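Local structure of coat protein (Tobacco streak virus, 4Y6T) at residues T62-L67 / F111-K116; V28-S33 / E53-I58; I69-V74 / V140-Y145. The protein probably self-assembles into an icosahedral T=3 capsid, binds the 3' end of the viral RNA and takes part in its packaging and translation. All blocks are in the same frame, centred on the assembly; numbering follows the deposited sequence.

Contact 1: T62-L67 / F111-K116; sequences TKFYRL and FDLGGK
Lys-63 lays the start of its side chain against the turn of the opposite segment, CG 3.6 Å from Gly-115 O. Its neighbour Phe-64 gives its N-H to Lys-116 O at 2.8 Å, in the carbonyl plane. The same oxygen also lies at the edge of the Phe-64 ring, in its plane, 3.3 Å from Phe-64 CD1. Tyr-65 O accepts the N-H of Leu-113 almost straight at hydrogen (173°), although the donor stands well above the carbonyl plane; a water donates to this oxygen too and ties it to Asp-112 OD1. That carboxylate oxygen also takes the N-H of Gly-114 at 2.7 Å, an Asx turn that leads into the type I' turn from Leu-113 to Lys-116. A first torsion with CG beside the backbone N (chi1 -61°) brings the Tyr-65 ring up beside the turn, CE1 3.8 Å from Gly-115 CA. Arg-66 pairs with Asp-112 in non-hydrogen-bonded fashion, but its guanidinium reaches Asp-110, with which it forms a salt bridge. Leu-67 closes the run with two backbone bonds to Phe-111, and their side chains lie side by side, CD2 to CD2. On the face they share, Leu-113 CD1 fits between Phe-64 CB (3.7 Å) and Leu-67 CB (3.8 Å). The pair of strands is the D-G edge of the BIDG sheet of a viral jelly roll. Beyond 62-67 runs strand 140-150, where Tyr-65 and Arg-66 form a classic bulge opposite Ala-148, while helix 48-52 covers the apolar face, Phe-48 meeting Phe-64 edge-to-face and touching Leu-67 and Leu-113.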
ATOM      1  N   THR A  62      -8.659  -1.740 -14.502  1.00 36.60           N
ATOM      2  CA  THR A  62      -9.391  -1.207 -13.361  1.00 29.70           C
ATOM      3  C   THR A  62     -10.421  -0.238 -13.876  1.00 27.03           C
ATOM      4  O   THR A  62     -10.130   0.549 -14.749  1.00 28.37           O
ATOM      5  CB  THR A  62      -8.462  -0.463 -12.386  1.00 28.66           C
ATOM      6  OG1 THR A  62      -7.513  -1.372 -11.835  1.00 27.57           O
ATOM      7  CG2 THR A  62      -9.239   0.159 -11.271  1.00 29.31           C
ATOM      8  N   LYS A  63     -11.632  -0.303 -13.327  1.00 26.34           N
ATOM      9  CA  LYS A  63     -12.657   0.632 -13.660  1.00 25.02           C
ATOM     10  C   LYS A  63     -12.776   1.640 -12.547  1.00 23.00           C
ATOM     11  O   LYS A  63     -12.700   1.281 -11.358  1.00 23.24           O
ATOM     12  CB  LYS A  63     -13.966  -0.111 -13.849  1.00 33.16           C
ATOM     13  CG  LYS A  63     -14.055  -0.930 -15.155  1.00 39.10           C
ATOM     14  CD  LYS A  63     -15.011  -2.133 -15.025  1.00 53.34           C
ATOM     15  CE  LYS A  63     -14.270  -3.410 -14.521  1.00 68.33           C
ATOM     16  NZ  LYS A  63     -15.076  -4.410 -13.727  1.00 67.82           N
ATOM     17  N   PHE A  64     -13.029   2.893 -12.899  1.00 21.34           N
ATOM     18  CA  PHE A  64     -13.091   3.974 -11.923  1.00 22.80           C
ATOM     19  C   PHE A  64     -14.486   4.578 -11.773  1.00 22.42           C
ATOM     20  O   PHE A  64     -15.088   4.908 -12.760  1.00 22.22           O
ATOM     21  CB  PHE A  64     -12.114   5.109 -12.331  1.00 21.07           C
ATOM     22  CG  PHE A  64     -10.673   4.697 -12.304  1.00 22.36           C
ATOM     23  CD1 PHE A  64     -10.140   3.967 -13.374  1.00 22.78           C
ATOM     24  CD2 PHE A  64      -9.823   5.078 -11.255  1.00 21.25           C
ATOM     25  CE1 PHE A  64      -8.803   3.606 -13.372  1.00 24.45           C
ATOM     26  CE2 PHE A  64      -8.487   4.724 -11.254  1.00 20.95           C
ATOM     27  CZ  PHE A  64      -7.981   3.989 -12.303  1.00 22.48           C
ATOM     28  N   TYR A  65     -14.873   4.866 -10.548  1.00 18.90           N
ATOM     29  CA  TYR A  65     -16.173   5.329 -10.302  1.00 19.96           C
ATOM     30  C   TYR A  65     -16.273   6.671  -9.672  1.00 18.91           C
ATOM     31  O   TYR A  65     -17.077   7.486 -10.089  1.00 19.64           O
ATOM     32  CB  TYR A  65     -16.914   4.278  -9.402  1.00 22.37           C
ATOM     33  CG  TYR A  65     -17.019   2.960 -10.078  1.00 21.87           C
ATOM     34  CD1 TYR A  65     -18.002   2.736 -10.997  1.00 24.62           C
ATOM     35  CD2 TYR A  65     -16.064   1.985  -9.897  1.00 22.78           C
ATOM     36  CE1 TYR A  65     -18.112   1.502 -11.659  1.00 25.23           C
ATOM     37  CE2 TYR A  65     -16.129   0.783 -10.569  1.00 24.48           C
ATOM     38  CZ  TYR A  65     -17.178   0.562 -11.456  1.00 26.51           C
ATOM     39  OH  TYR A  65     -17.265  -0.607 -12.140  1.00 30.66           O
ATOM     40  N   ARG A  66     -15.469   6.922  -8.659  1.00 19.65           N
ATOM     41  CA  ARG A  66     -15.534   8.180  -7.962  1.00 20.36           C
ATOM     42  C   ARG A  66     -14.167   8.655  -7.532  1.00 19.34           C
ATOM     43  O   ARG A  66     -13.330   7.845  -7.120  1.00 18.95           O
ATOM     44  CB  ARG A  66     -16.379   8.019  -6.705  1.00 19.03           C
ATOM     45  CG  ARG A  66     -17.791   7.624  -7.003  1.00 19.16           C
ATOM     46  CD  ARG A  66     -18.532   7.161  -5.780  1.00 17.98           C
ATOM     47  NE  ARG A  66     -18.696   8.219  -4.818  1.00 21.46           N
ATOM     48  CZ  ARG A  66     -19.177   8.055  -3.578  1.00 23.43           C
ATOM     49  NH1 ARG A  66     -19.541   6.857  -3.126  1.00 22.95           N
ATOM     50  NH2 ARG A  66     -19.313   9.096  -2.790  1.00 24.99           N
ATOM     51  N   LEU A  67     -13.959   9.967  -7.619  1.00 18.37           N
ATOM     52  CA  LEU A  67     -12.747  10.591  -7.074  1.00 18.63           C
ATOM     53  C   LEU A  67     -13.228  11.645  -6.113  1.00 17.94           C
ATOM     54  O   LEU A  67     -14.005  12.522  -6.509  1.00 15.87           O
ATOM     55  CB  LEU A  67     -11.938  11.220  -8.207  1.00 20.85           C
ATOM     56  CG  LEU A  67     -10.891  12.240  -7.734  1.00 23.37           C
ATOM     57  CD1 LEU A  67      -9.866  11.570  -6.867  1.00 22.24           C
ATOM     58  CD2 LEU A  67     -10.223  12.996  -8.867  1.00 23.14           C
ATOM     59  N   PHE A 111     -16.077  13.692  -7.758  1.00 18.40           N
ATOM     60  CA  PHE A 111     -16.106  13.623  -9.197  1.00 19.47           C
ATOM     61  C   PHE A 111     -16.521  12.247  -9.670  1.00 19.07           C
ATOM     62  O   PHE A 111     -16.015  11.246  -9.213  1.00 21.20           O
ATOM     63  CB  PHE A 111     -14.740  13.913  -9.789  1.00 20.11           C
ATOM     64  CG  PHE A 111     -14.260  15.289  -9.573  1.00 19.69           C
ATOM     65  CD1 PHE A 111     -14.699  16.294 -10.360  1.00 21.09           C
ATOM     66  CD2 PHE A 111     -13.332  15.579  -8.566  1.00 19.59           C
ATOM     67  CE1 PHE A 111     -14.216  17.586 -10.152  1.00 20.34           C
ATOM     68  CE2 PHE A 111     -12.875  16.858  -8.356  1.00 17.78           C
ATOM     69  CZ  PHE A 111     -13.340  17.866  -9.139  1.00 17.75           C
ATOM     70  N   ASP A 112     -17.463  12.228 -10.580  1.00 21.17           N
ATOM     71  CA  ASP A 112     -17.962  10.981 -11.164  1.00 21.85           C
ATOM     72  C   ASP A 112     -17.005  10.572 -12.256  1.00 19.19           C
ATOM     73  O   ASP A 112     -16.737  11.362 -13.136  1.00 18.55           O
ATOM     74  CB  ASP A 112     -19.352  11.271 -11.781  1.00 22.22           C
ATOM     75  CG  ASP A 112     -20.011  10.020 -12.393  1.00 25.88           C
ATOM     76  OD1 ASP A 112     -19.402   8.962 -12.555  1.00 23.11           O
ATOM     77  OD2 ASP A 112     -21.202  10.131 -12.693  1.00 32.79           O
ATOM     78  N   LEU A 113     -16.486   9.351 -12.210  1.00 18.31           N
ATOM     79  CA  LEU A 113     -15.543   8.899 -13.186  1.00 19.21           C
ATOM     80  C   LEU A 113     -16.156   7.926 -14.155  1.00 22.39           C
ATOM     81  O   LEU A 113     -15.482   7.427 -15.073  1.00 23.09           O
ATOM     82  CB  LEU A 113     -14.383   8.259 -12.492  1.00 20.39           C
ATOM     83  CG  LEU A 113     -13.673   9.181 -11.492  1.00 20.11           C
ATOM     84  CD1 LEU A 113     -12.558   8.463 -10.768  1.00 19.17           C
ATOM     85  CD2 LEU A 113     -13.067  10.381 -12.255  1.00 22.06           C
ATOM     86  N   GLY A 114     -17.454   7.676 -14.008  1.00 21.37           N
ATOM     87  CA  GLY A 114     -18.241   7.022 -15.067  1.00 21.10           C
ATOM     88  C   GLY A 114     -17.930   5.567 -15.340  1.00 22.27           C
ATOM     89  O   GLY A 114     -18.225   5.083 -16.407  1.00 23.30           O
ATOM     90  N   GLY A 115     -17.330   4.851 -14.398  1.00 21.86           N
ATOM     91  CA  GLY A 115     -16.929   3.465 -14.706  1.00 25.72           C
ATOM     92  C   GLY A 115     -15.844   3.291 -15.772  1.00 25.31           C
ATOM     93  O   GLY A 115     -15.593   2.193 -16.240  1.00 28.92           O
ATOM     94  N   LYS A 116     -15.131   4.353 -16.086  1.00 28.36           N
ATOM     95  CA  LYS A 116     -14.117   4.325 -17.130  1.00 26.26           C
ATOM     96  C   LYS A 116     -12.824   3.695 -16.732  1.00 25.30           C
ATOM     97  O   LYS A 116     -12.546   3.492 -15.551  1.00 27.90           O
ATOM     98  CB  LYS A 116     -13.894   5.754 -17.602  1.00 30.24           C
ATOM     99  CG  LYS A 116     -15.095   6.246 -18.392  1.00 29.72           C
ATOM    100  CD  LYS A 116     -15.002   7.735 -18.634  1.00 39.42           C
ATOM    101  CE  LYS A 116     -16.063   8.222 -19.624  1.00 43.19           C
ATOM    102  NZ  LYS A 116     -15.459   9.242 -20.515  1.00 56.82           N
TER
HETATM  103  O   HOH W   1     -19.656   6.509 -11.291  1.00 36.03           O

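Contact 2: V28-S33 / E53-I58; sequences VTRKAS and EGIPEI
Ile-55 O, in the residue that packs on Val-28, accepts the N-H of Ile-58 at 3.2 Å and so closes the type I turn that brings Ile-55 and Glu-57 up to the strand. Between the segments themselves the contact is mainly apolar. With CG1 beside its backbone N (chi1 -64°), Ile-55 has CG2 anti to that N, and this methyl meets Val-28 CG2 at 4.1 Å, the two side chains crossing at a slant. The other branch, extended through CG1, carries CD1 to 4.1 Å from Arg-30 CB; one isoleucine thereby spans two inward-facing residues of the strand. Val-28 CG1 rests instead on the aliphatic part and carboxyl carbon of Glu-57, 3.9 Å from CD, the two side chains running antiparallel alongside one another. Strand 25-30 is the B strand of the jelly roll, at the outer edge of its sheet within the chain, and 53-58 belongs to the connection between strands C and D, just after helix 48-52. The loop packs on the side of this edge strand that carries Val-28 and Arg-30. That strand is itself fastened to strand 140-150 by backbone bonds from Val-28 to Ile-147 and from Arg-30 to Tyr-145, while Thr-29, pointing to the other side, hydrogen-bonds Tyr-145 O through OG1. Arg-30 runs out extended from CG to NE and passes Glu-53 O obliquely: NH1 is 3.5 Å from that oxygen, at too poor an angle for a hydrogen bond, and the side chain also touches Thr-50 of the helix.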
ATOM      1  N   VAL A  28      -9.562   3.263  -2.509  1.00 22.75           N
ATOM      2  CA  VAL A  28      -8.128   3.454  -2.229  1.00 23.09           C
ATOM      3  C   VAL A  28      -7.782   4.918  -2.040  1.00 23.52           C
ATOM      4  O   VAL A  28      -8.553   5.785  -2.429  1.00 23.25           O
ATOM      5  CB  VAL A  28      -7.296   2.917  -3.355  1.00 23.42           C
ATOM      6  CG1 VAL A  28      -7.482   1.414  -3.423  1.00 22.51           C
ATOM      7  CG2 VAL A  28      -7.654   3.581  -4.672  1.00 21.95           C
ATOM      8  N   THR A  29      -6.667   5.184  -1.354  1.00 26.54           N
ATOM      9  CA  THR A  29      -6.253   6.537  -1.033  1.00 27.47           C
ATOM     10  C   THR A  29      -4.777   6.695  -1.232  1.00 30.77           C
ATOM     11  O   THR A  29      -4.016   5.728  -1.213  1.00 33.14           O
ATOM     12  CB  THR A  29      -6.662   6.968   0.392  1.00 31.72           C
ATOM     13  OG1 THR A  29      -6.429   8.372   0.596  1.00 30.42           O
ATOM     14  CG2 THR A  29      -5.898   6.168   1.469  1.00 29.16           C
ATOM     15  N   ARG A  30      -4.379   7.931  -1.506  1.00 33.95           N
ATOM     16  CA  ARG A  30      -2.997   8.291  -1.700  1.00 33.68           C
ATOM     17  C   ARG A  30      -2.838   9.705  -1.162  1.00 32.01           C
ATOM     18  O   ARG A  30      -3.707  10.553  -1.354  1.00 24.78           O
ATOM     19  CB  ARG A  30      -2.645   8.222  -3.168  1.00 36.03           C
ATOM     20  CG  ARG A  30      -1.461   9.069  -3.571  1.00 49.54           C
ATOM     21  CD  ARG A  30      -1.109   8.819  -5.008  1.00 57.58           C
ATOM     22  NE  ARG A  30      -0.544  10.013  -5.585  1.00 69.07           N
ATOM     23  CZ  ARG A  30       0.748  10.247  -5.727  1.00 81.93           C
ATOM     24  NH1 ARG A  30       1.628   9.333  -5.354  1.00 77.96           N
ATOM     25  NH2 ARG A  30       1.154  11.405  -6.262  1.00 91.61           N
ATOM     26  N   LYS A  31      -1.697   9.965  -0.540  1.00 30.75           N
ATOM     27  CA  LYS A  31      -1.438  11.260   0.058  1.00 36.95           C
ATOM     28  C   LYS A  31      -1.205  12.293  -1.039  1.00 28.44           C
ATOM     29  O   LYS A  31      -0.717  11.981  -2.097  1.00 29.91           O
ATOM     30  CB  LYS A  31      -0.234  11.167   1.026  1.00 41.61           C
ATOM     31  CG  LYS A  31      -0.500  10.266   2.214  1.00 41.41           C
ATOM     32  N   ALA A  32      -1.611  13.506  -0.771  1.00 28.27           N
ATOM     33  CA  ALA A  32      -1.328  14.634  -1.679  1.00 32.98           C
ATOM     34  C   ALA A  32      -0.154  15.446  -1.155  1.00 29.79           C
ATOM     35  O   ALA A  32      -0.014  15.660   0.043  1.00 33.72           O
ATOM     36  CB  ALA A  32      -2.511  15.560  -1.769  1.00 32.88           C
ATOM     37  N   SER A  33       0.690  15.891  -2.054  1.00 33.66           N
ATOM     38  CA  SER A  33       1.865  16.712  -1.669  1.00 34.22           C
ATOM     39  C   SER A  33       1.451  18.119  -1.309  1.00 30.45           C
ATOM     40  O   SER A  33       0.491  18.637  -1.857  1.00 26.23           O
ATOM     41  CB  SER A  33       2.828  16.773  -2.845  1.00 35.85           C
ATOM     42  OG  SER A  33       2.999  15.487  -3.382  1.00 43.73           O
ATOM     43  N   GLU A  53      -0.890   7.390  -9.855  1.00 47.54           N
ATOM     44  CA  GLU A  53       0.461   6.858  -9.934  1.00 49.43           C
ATOM     45  C   GLU A  53       0.869   6.190  -8.639  1.00 43.89           C
ATOM     46  O   GLU A  53       0.793   6.773  -7.562  1.00 43.58           O
ATOM     47  CB  GLU A  53       1.490   7.945 -10.231  1.00 57.73           C
ATOM     48  CG  GLU A  53       2.973   7.482 -10.284  1.00 68.11           C
ATOM     49  CD  GLU A  53       3.398   6.787 -11.596  1.00 80.97           C
ATOM     50  OE1 GLU A  53       3.057   7.276 -12.710  1.00 85.89           O
ATOM     51  OE2 GLU A  53       4.117   5.754 -11.509  1.00 86.60           O
ATOM     52  N   GLY A  54       1.279   4.932  -8.780  1.00 44.66           N
ATOM     53  CA  GLY A  54       1.818   4.178  -7.664  1.00 43.61           C
ATOM     54  C   GLY A  54       0.808   3.496  -6.751  1.00 43.26           C
ATOM     55  O   GLY A  54       1.197   3.035  -5.698  1.00 43.12           O
ATOM     56  N   ILE A  55      -0.474   3.441  -7.134  1.00 35.38           N
ATOM     57  CA  ILE A  55      -1.446   2.761  -6.324  1.00 33.22           C
ATOM     58  C   ILE A  55      -1.461   1.300  -6.800  1.00 29.44           C
ATOM     59  O   ILE A  55      -1.705   0.985  -7.953  1.00 31.55           O
ATOM     60  CB  ILE A  55      -2.801   3.402  -6.422  1.00 32.26           C
ATOM     61  CG1 ILE A  55      -2.737   4.817  -5.871  1.00 37.11           C
ATOM     62  CG2 ILE A  55      -3.806   2.599  -5.642  1.00 38.31           C
ATOM     63  CD1 ILE A  55      -4.072   5.549  -5.881  1.00 37.42           C
ATOM     64  N   PRO A  56      -1.099   0.398  -5.921  1.00 29.22           N
ATOM     65  CA  PRO A  56      -0.865  -0.969  -6.406  1.00 31.95           C
ATOM     66  C   PRO A  56      -2.166  -1.666  -6.868  1.00 32.32           C
ATOM     67  O   PRO A  56      -2.116  -2.532  -7.728  1.00 32.00           O
ATOM     68  CB  PRO A  56      -0.235  -1.693  -5.193  1.00 30.66           C
ATOM     69  CG  PRO A  56      -0.228  -0.748  -4.056  1.00 31.73           C
ATOM     70  CD  PRO A  56      -0.681   0.610  -4.526  1.00 31.79           C
ATOM     71  N   GLU A  57      -3.301  -1.305  -6.274  1.00 31.09           N
ATOM     72  CA  GLU A  57      -4.584  -1.939  -6.615  1.00 29.24           C
ATOM     73  C   GLU A  57      -5.037  -1.597  -8.024  1.00 29.82           C
ATOM     74  O   GLU A  57      -5.999  -2.142  -8.498  1.00 24.77           O
ATOM     75  CB  GLU A  57      -5.670  -1.529  -5.613  1.00 29.20           C
ATOM     76  CG  GLU A  57      -5.468  -2.048  -4.198  1.00 30.25           C
ATOM     77  CD  GLU A  57      -4.564  -1.172  -3.311  1.00 38.05           C
ATOM     78  OE1 GLU A  57      -3.828  -0.269  -3.827  1.00 28.87           O
ATOM     79  OE2 GLU A  57      -4.617  -1.379  -2.057  1.00 36.01           O
ATOM     80  N   ILE A  58      -4.348  -0.668  -8.681  1.00 29.62           N
ATOM     81  CA  ILE A  58      -4.769  -0.186  -9.968  1.00 29.43           C
ATOM     82  C   ILE A  58      -3.883  -0.745 -11.060  1.00 35.51           C
ATOM     83  O   ILE A  58      -2.631  -0.685 -10.992  1.00 40.78           O
ATOM     84  CB  ILE A  58      -4.711   1.350 -10.041  1.00 27.82           C
ATOM     85  CG1 ILE A  58      -5.852   1.947  -9.259  1.00 26.33           C
ATOM     86  CG2 ILE A  58      -4.831   1.831 -11.490  1.00 28.38           C
ATOM     87  CD1 ILE A  58      -5.700   3.441  -8.972  1.00 25.68           C
TER

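Contact 3: I69-V74 / V140-Y145; sequences IGFVAV and VQLAGY
Phe-71 and Val-140 meet at a slant, with Val-140 CG1 4.0 Å from Phe-71 CB and 4.1 Å from Phe-71 CD1. Leu-142 CD2 reaches the same Phe-71 CB at 3.9 Å, so two methyls of the facing strand meet this carbon. The phenyl ring itself leads off, CG lying between backbone N and carbonyl carbon (chi1 65°), to meet edge-to-face Phe-79 and Phe-101 of the facing CHEF sheet and Trp-128 just past its strand 125-127. Two residues on, Ala-73 offers its methyl to Val-140 CG2 on the same inward face, which Trp-35 and Ile-46 also cover. At the other end Ile-69 comes up to Tyr-145 askew, its CG2 near the plane of the ring at the CD1 edge, 4.2 Å away. Val-72 and Gln-141 point to the opposite face and are joined by their backbones in both directions, Val-72 N to Gln-141 O and Gln-141 N to Val-72 O, the latter nearly straight (171°). Gly-70 O takes the N-H of Ala-143 at 2.9 Å and a CA-H contact from Leu-142. Past Ala-143 direct pairing gives way: Gly-70 N donates to a water 2.8 Å away, which lies 3.0 Å from Gly-144 O and carries the connection over the break in strand 140-150. Ala-143 also packs on Phe-161 of the second subunit. These are strands D and I, the centre of the BIDG sheet. Three backbone bonds fix how they are aligned, and the inward side chains of the two segments are uncharged, although Arg-107 touches Phe-71, which suits the interface between the two sheets.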
ATOM      1  N   ILE A  69     -12.064  14.686  -3.556  1.00 19.91           N
ATOM      2  CA  ILE A  69     -11.034  15.572  -3.069  1.00 19.36           C
ATOM      3  C   ILE A  69     -11.599  16.469  -2.036  1.00 19.84           C
ATOM      4  O   ILE A  69     -12.819  16.789  -2.025  1.00 19.36           O
ATOM      5  CB  ILE A  69     -10.369  16.377  -4.162  1.00 20.23           C
ATOM      6  CG1 ILE A  69     -11.280  17.426  -4.695  1.00 22.90           C
ATOM      7  CG2 ILE A  69      -9.904  15.518  -5.367  1.00 22.01           C
ATOM      8  CD1 ILE A  69     -10.533  18.462  -5.527  1.00 23.81           C
ATOM      9  N   GLY A  70     -10.713  16.872  -1.143  1.00 17.46           N
ATOM     10  CA  GLY A  70     -11.050  17.878  -0.146  1.00 19.69           C
ATOM     11  C   GLY A  70      -9.885  18.830   0.042  1.00 20.04           C
ATOM     12  O   GLY A  70      -8.694  18.403  -0.072  1.00 18.70           O
ATOM     13  N   PHE A  71     -10.186  20.121   0.194  1.00 18.54           N
ATOM     14  CA  PHE A  71      -9.115  21.094   0.292  1.00 18.12           C
ATOM     15  C   PHE A  71      -9.544  22.352   0.993  1.00 20.64           C
ATOM     16  O   PHE A  71     -10.723  22.631   1.199  1.00 18.77           O
ATOM     17  CB  PHE A  71      -8.543  21.436  -1.057  1.00 18.72           C
ATOM     18  CG  PHE A  71      -9.503  22.114  -1.963  1.00 18.55           C
ATOM     19  CD1 PHE A  71      -9.624  23.495  -1.977  1.00 19.59           C
ATOM     20  CD2 PHE A  71     -10.245  21.389  -2.838  1.00 17.61           C
ATOM     21  CE1 PHE A  71     -10.499  24.128  -2.871  1.00 19.46           C
ATOM     22  CE2 PHE A  71     -11.152  21.991  -3.672  1.00 18.52           C
ATOM     23  CZ  PHE A  71     -11.279  23.361  -3.713  1.00 19.07           C
ATOM     24  N   VAL A  72      -8.526  23.100   1.398  1.00 23.22           N
ATOM     25  CA  VAL A  72      -8.697  24.431   1.928  1.00 21.96           C
ATOM     26  C   VAL A  72      -7.726  25.323   1.150  1.00 22.79           C
ATOM     27  O   VAL A  72      -6.571  24.968   1.003  1.00 20.68           O
ATOM     28  CB  VAL A  72      -8.335  24.450   3.405  1.00 24.09           C
ATOM     29  CG1 VAL A  72      -8.268  25.873   3.917  1.00 30.49           C
ATOM     30  CG2 VAL A  72      -9.400  23.760   4.187  1.00 26.43           C
ATOM     31  N   ALA A  73      -8.198  26.472   0.694  1.00 21.75           N
ATOM     32  CA  ALA A  73      -7.404  27.384  -0.079  1.00 21.72           C
ATOM     33  C   ALA A  73      -7.295  28.748   0.640  1.00 22.90           C
ATOM     34  O   ALA A  73      -8.116  29.101   1.466  1.00 23.22           O
ATOM     35  CB  ALA A  73      -8.003  27.576  -1.428  1.00 19.15           C
ATOM     36  N   VAL A  74      -6.214  29.444   0.365  1.00 21.12           N
ATOM     37  CA  VAL A  74      -5.957  30.719   0.986  1.00 22.93           C
ATOM     38  C   VAL A  74      -6.638  31.865   0.259  1.00 20.76           C
ATOM     39  O   VAL A  74      -6.549  32.988   0.692  1.00 24.39           O
ATOM     40  CB  VAL A  74      -4.424  31.031   1.074  1.00 24.40           C
ATOM     41  CG1 VAL A  74      -3.709  29.982   1.864  1.00 21.97           C
ATOM     42  CG2 VAL A  74      -3.815  31.161  -0.319  1.00 26.29           C
ATOM     43  N   VAL A 140      -3.171  26.047  -1.844  1.00 19.81           N
ATOM     44  CA  VAL A 140      -4.155  25.059  -1.726  1.00 19.58           C
ATOM     45  C   VAL A 140      -3.535  23.941  -0.942  1.00 20.65           C
ATOM     46  O   VAL A 140      -2.519  23.422  -1.331  1.00 20.41           O
ATOM     47  CB  VAL A 140      -4.617  24.527  -3.104  1.00 21.54           C
ATOM     48  CG1 VAL A 140      -5.631  23.411  -2.933  1.00 18.66           C
ATOM     49  CG2 VAL A 140      -5.245  25.641  -3.918  1.00 20.86           C
ATOM     50  N   GLN A 141      -4.244  23.467   0.082  1.00 21.14           N
ATOM     51  CA  GLN A 141      -3.838  22.324   0.853  1.00 22.25           C
ATOM     52  C   GLN A 141      -4.894  21.216   0.691  1.00 22.21           C
ATOM     53  O   GLN A 141      -6.040  21.352   1.154  1.00 20.31           O
ATOM     54  CB  GLN A 141      -3.766  22.699   2.332  1.00 26.60           C
ATOM     55  CG  GLN A 141      -2.803  23.849   2.605  1.00 30.01           C
ATOM     56  CD  GLN A 141      -2.901  24.400   4.055  1.00 31.51           C
ATOM     57  OE1 GLN A 141      -2.613  23.712   5.051  1.00 38.17           O
ATOM     58  NE2 GLN A 141      -3.306  25.635   4.162  1.00 30.45           N
ATOM     59  N   LEU A 142      -4.474  20.124   0.087  1.00 21.45           N
ATOM     60  CA  LEU A 142      -5.313  18.998  -0.179  1.00 19.71           C
ATOM     61  C   LEU A 142      -5.211  17.964   0.907  1.00 20.57           C
ATOM     62  O   LEU A 142      -4.133  17.598   1.326  1.00 17.63           O
ATOM     63  CB  LEU A 142      -4.888  18.314  -1.456  1.00 18.29           C
ATOM     64  CG  LEU A 142      -5.414  19.098  -2.645  1.00 20.88           C
ATOM     65  CD1 LEU A 142      -4.451  19.001  -3.820  1.00 21.63           C
ATOM     66  CD2 LEU A 142      -6.796  18.537  -3.044  1.00 22.75           C
ATOM     67  N   ALA A 143      -6.370  17.408   1.256  1.00 19.93           N
ATOM     68  CA  ALA A 143      -6.423  16.152   1.972  1.00 19.74           C
ATOM     69  C   ALA A 143      -5.919  15.010   1.082  1.00 19.72           C
ATOM     70  O   ALA A 143      -5.661  15.207  -0.072  1.00 22.53           O
ATOM     71  CB  ALA A 143      -7.858  15.909   2.419  1.00 21.98           C
ATOM     72  N   GLY A 144      -5.873  13.790   1.589  1.00 20.42           N
ATOM     73  CA  GLY A 144      -5.650  12.630   0.726  1.00 20.99           C
ATOM     74  C   GLY A 144      -6.747  12.487  -0.355  1.00 23.00           C
ATOM     75  O   GLY A 144      -7.907  12.853  -0.145  1.00 22.52           O
ATOM     76  N   TYR A 145      -6.367  11.938  -1.502  1.00 23.48           N
ATOM     77  CA  TYR A 145      -7.288  11.628  -2.561  1.00 24.51           C
ATOM     78  C   TYR A 145      -7.994  10.293  -2.237  1.00 23.43           C
ATOM     79  O   TYR A 145      -7.360   9.375  -1.830  1.00 26.66           O
ATOM     80  CB  TYR A 145      -6.549  11.510  -3.903  1.00 26.33           C
ATOM     81  CG  TYR A 145      -5.634  12.666  -4.269  1.00 32.19           C
ATOM     82  CD1 TYR A 145      -6.116  13.903  -4.684  1.00 36.22           C
ATOM     83  CD2 TYR A 145      -4.279  12.490  -4.274  1.00 32.92           C
ATOM     84  CE1 TYR A 145      -5.235  14.960  -5.009  1.00 40.83           C
ATOM     85  CE2 TYR A 145      -3.424  13.509  -4.622  1.00 34.58           C
ATOM     86  CZ  TYR A 145      -3.891  14.749  -4.966  1.00 39.79           C
ATOM     87  OH  TYR A 145      -2.927  15.742  -5.270  1.00 47.88           O
TER
HETATM   88  O   HOH W   2      -8.356  15.396  -1.596  1.00 21.11           O
HETATM   89  O   HOH W   3      -4.561  26.726   1.978  1.00 42.07           O

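From the N terminus, contact 2 comes first: strand 25-30 meets 53-58, closing a loop that holds strand 45-47 and helix 48-52. Strand 63-73 then supplies the first segments of both remaining contacts. Contact 1 closes when the chain returns at 111-116, and contact 3 only at 140-145, so these two cross, whereas contact 2 precedes both in series. Together they link all four strands of one jelly-roll sheet to each other or to the loop beneath. Ile-58 touches Phe-64 between contacts 2 and 1, and Ile-69 touches Phe-111 between 3 and 1. The chain carries the jelly-roll part of the coat protein and lacks the N-terminal region of the natural protein.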